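Local structure of esterase (Thermotoga maritima, 3DOH) at residues Glu262-Ile267 / Trp374-Ser379. The protein probably hydrolyses carboxylic esters, as a thermostable esterase that joins an immunoglobulin-like domain to an alpha/beta-hydrolase domain. Sequence-based numbering, arbitrary orientation.
Sequences ENRIYI and WLFEQS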
loop_
_atom_site.group_PDB
_atom_site.type_symbol
_atom_site.label_atom_id
_atom_site.label_comp_id
_atom_site.label_asym_id
_atom_site.label_seq_id
_atom_site.Cartn_x
_atom_site.Cartn_y
_atom_site.Cartn_z
ATOM N N GLU A 262 -44.707 -36.564 -9.691
ATOM C CA GLU A 262 -44.324 -37.566 -8.673
ATOM C C GLU A 262 -42.935 -38.157 -8.958
ATOM O O GLU A 262 -42.286 -38.672 -8.058
ATOM C CB GLU A 262 -45.322 -38.758 -8.560
ATOM C CG GLU A 262 -46.767 -38.525 -9.029
ATOM C CD GLU A 262 -46.930 -38.452 -10.567
ATOM O OE1 GLU A 262 -47.234 -37.343 -11.106
ATOM O OE2 GLU A 262 -46.748 -39.516 -11.233
ATOM N N ASN A 263 -42.516 -38.138 -10.218
ATOM C CA ASN A 263 -41.228 -38.729 -10.606
ATOM C C ASN A 263 -39.973 -37.858 -10.471
ATOM O O ASN A 263 -38.876 -38.320 -10.738
ATOM C CB ASN A 263 -41.310 -39.274 -12.025
ATOM C CG ASN A 263 -42.424 -40.302 -12.185
ATOM O OD1 ASN A 263 -43.083 -40.335 -13.217
ATOM N ND2 ASN A 263 -42.637 -41.149 -11.155
ATOM N N ARG A 264 -40.157 -36.608 -10.060
ATOM C CA ARG A 264 -39.047 -35.670 -9.951
ATOM C C ARG A 264 -39.202 -34.784 -8.721
ATOM O O ARG A 264 -39.174 -33.558 -8.822
ATOM C CB ARG A 264 -38.947 -34.809 -11.211
ATOM C CG ARG A 264 -38.949 -35.603 -12.507
ATOM C CD ARG A 264 -37.969 -35.020 -13.513
ATOM N NE ARG A 264 -38.639 -34.194 -14.513
ATOM C CZ ARG A 264 -38.115 -33.097 -15.049
ATOM N NH1 ARG A 264 -36.909 -32.689 -14.681
ATOM N NH2 ARG A 264 -38.797 -32.407 -15.953
ATOM N N ILE A 265 -39.364 -35.412 -7.561
ATOM C CA ILE A 265 -39.288 -34.695 -6.296
ATOM C C ILE A 265 -37.851 -34.863 -5.792
ATOM O O ILE A 265 -37.447 -35.952 -5.353
ATOM C CB ILE A 265 -40.347 -35.185 -5.248
ATOM C CG1 ILE A 265 -41.756 -34.874 -5.750
ATOM C CG2 ILE A 265 -40.151 -34.485 -3.883
ATOM C CD1 ILE A 265 -42.807 -35.689 -5.026
ATOM N N TYR A 266 -37.080 -33.797 -5.907
ATOM C CA TYR A 266 -35.685 -33.798 -5.552
ATOM C C TYR A 266 -35.597 -33.252 -4.151
ATOM O O TYR A 266 -36.528 -32.641 -3.648
ATOM C CB TYR A 266 -34.961 -32.889 -6.494
ATOM C CG TYR A 266 -35.163 -33.218 -7.980
ATOM C CD1 TYR A 266 -34.938 -34.496 -8.468
ATOM C CD2 TYR A 266 -35.511 -32.226 -8.913
ATOM C CE1 TYR A 266 -35.088 -34.791 -9.815
ATOM C CE2 TYR A 266 -35.655 -32.521 -10.271
ATOM C CZ TYR A 266 -35.443 -33.808 -10.705
ATOM O OH TYR A 266 -35.570 -34.157 -12.053
ATOM N N ILE A 267 -34.485 -33.481 -3.488
ATOM C CA ILE A 267 -34.339 -32.995 -2.121
ATOM C C ILE A 267 -32.883 -32.688 -1.759
ATOM O O ILE A 267 -31.997 -33.490 -2.044
ATOM C CB ILE A 267 -34.936 -33.990 -1.091
ATOM C CG1 ILE A 267 -34.876 -33.409 0.328
ATOM C CG2 ILE A 267 -34.261 -35.367 -1.200
ATOM C CD1 ILE A 267 -35.934 -33.998 1.249
ATOM N N TRP A 374 -27.383 -31.376 -13.231
ATOM C CA TRP A 374 -27.425 -32.784 -12.945
ATOM C C TRP A 374 -28.706 -33.168 -12.202
ATOM O O TRP A 374 -29.295 -34.218 -12.456
ATOM C CB TRP A 374 -26.212 -33.166 -12.121
ATOM C CG TRP A 374 -26.287 -34.578 -11.572
ATOM C CD1 TRP A 374 -25.870 -35.728 -12.203
ATOM C CD2 TRP A 374 -26.812 -35.001 -10.281
ATOM N NE1 TRP A 374 -26.079 -36.814 -11.379
ATOM C CE2 TRP A 374 -26.652 -36.398 -10.202
ATOM C CE3 TRP A 374 -27.352 -34.328 -9.177
ATOM C CZ2 TRP A 374 -27.056 -37.140 -9.072
ATOM C CZ3 TRP A 374 -27.752 -35.080 -8.051
ATOM C CH2 TRP A 374 -27.606 -36.459 -8.018
ATOM N N LEU A 375 -29.153 -32.327 -11.273
ATOM C CA LEU A 375 -30.291 -32.741 -10.464
ATOM C C LEU A 375 -31.460 -32.865 -11.412
ATOM O O LEU A 375 -32.200 -33.851 -11.352
ATOM C CB LEU A 375 -30.570 -31.773 -9.328
ATOM C CG LEU A 375 -31.708 -32.050 -8.334
ATOM C CD1 LEU A 375 -31.285 -33.053 -7.276
ATOM C CD2 LEU A 375 -32.046 -30.755 -7.679
ATOM N N PHE A 376 -31.563 -31.904 -12.332
ATOM C CA PHE A 376 -32.681 -31.890 -13.273
ATOM C C PHE A 376 -32.701 -32.999 -14.327
ATOM O O PHE A 376 -33.755 -33.272 -14.904
ATOM C CB PHE A 376 -32.951 -30.495 -13.885
ATOM C CG PHE A 376 -33.546 -29.554 -12.905
ATOM C CD1 PHE A 376 -34.796 -29.808 -12.361
ATOM C CD2 PHE A 376 -32.848 -28.451 -12.463
ATOM C CE1 PHE A 376 -35.358 -28.958 -11.414
ATOM C CE2 PHE A 376 -33.421 -27.600 -11.499
ATOM C CZ PHE A 376 -34.674 -27.868 -10.970
ATOM N N GLU A 377 -31.576 -33.647 -14.590
ATOM C CA GLU A 377 -31.669 -34.794 -15.501
ATOM C C GLU A 377 -32.072 -36.078 -14.764
ATOM O O GLU A 377 -32.109 -37.158 -15.360
ATOM C CB GLU A 377 -30.442 -34.941 -16.386
ATOM C CG GLU A 377 -29.168 -34.463 -15.713
ATOM C CD GLU A 377 -28.044 -34.105 -16.697
ATOM O OE1 GLU A 377 -26.969 -34.767 -16.677
ATOM O OE2 GLU A 377 -28.239 -33.156 -17.487
ATOM N N GLN A 378 -32.418 -35.976 -13.474
ATOM C CA GLN A 378 -32.851 -37.185 -12.754
ATOM C C GLN A 378 -34.373 -37.341 -12.721
ATOM O O GLN A 378 -35.107 -36.364 -12.891
ATOM C CB GLN A 378 -32.260 -37.265 -11.361
ATOM C CG GLN A 378 -30.770 -37.054 -11.267
ATOM C CD GLN A 378 -29.909 -37.902 -12.217
ATOM O OE1 GLN A 378 -30.110 -39.112 -12.393
ATOM N NE2 GLN A 378 -28.925 -37.256 -12.807
ATOM N N SER A 379 -34.823 -38.581 -12.511
ATOM C CA SER A 379 -36.242 -38.994 -12.566
ATOM C C SER A 379 -36.366 -40.494 -12.251
ATOM O O SER A 379 -35.349 -41.181 -12.180
ATOM C CB SER A 379 -36.826 -38.741 -13.962
ATOM O OG SER A 379 -38.098 -39.343 -14.076
#
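The ring of Tyr266 lies between Leu375 on one face and the carbonyl oxygen of Arg264 on the other, with the Gln378 carbonyl group at its edge. Leu375 CG makes a CH-pi contact 4.0 Å from the Tyr266 ring centroid and 25° off the normal; Arg264 O is centred over the opposite face. This arrangement joins strand 264-270 of the alpha/beta-hydrolase sheet, the strand that leads to the probable nucleophile elbow, to the end of helix 369-376 and the C-terminal tail. Tyr266 CB points toward segment 374-379, and with CG anti to the carbonyl carbon (chi1 -55°) the ring lies alongside Leu375. Tyr266 OH is placed as donor 2.4 Å from Gln378 O, a separation too short to be taken literally at this resolution. Arg264 NH1 in turn donates to Tyr266 OH at 3.3 Å, with the hydroxyl close to the guanidinium plane, so the phenol oxygen probably links the arginine to the tail. A phenylalanine in place of Tyr266 would probably leave Gln378 O and Arg264 NH1 without this shared partner and the tail less firmly held. Phe376 meets the same ring obliquely, its CD1 3.5 Å from Tyr266 CE2 and the planes at 80°, while His212 stacks on Phe376. Gln378 N bonds back to Leu375 O, and Gln378 NE2 donates to Trp374 O at 3.1 Å. Farther along, Ser379 CA approaches Asn263 O at 3.3 Å in a CA-H...O contact.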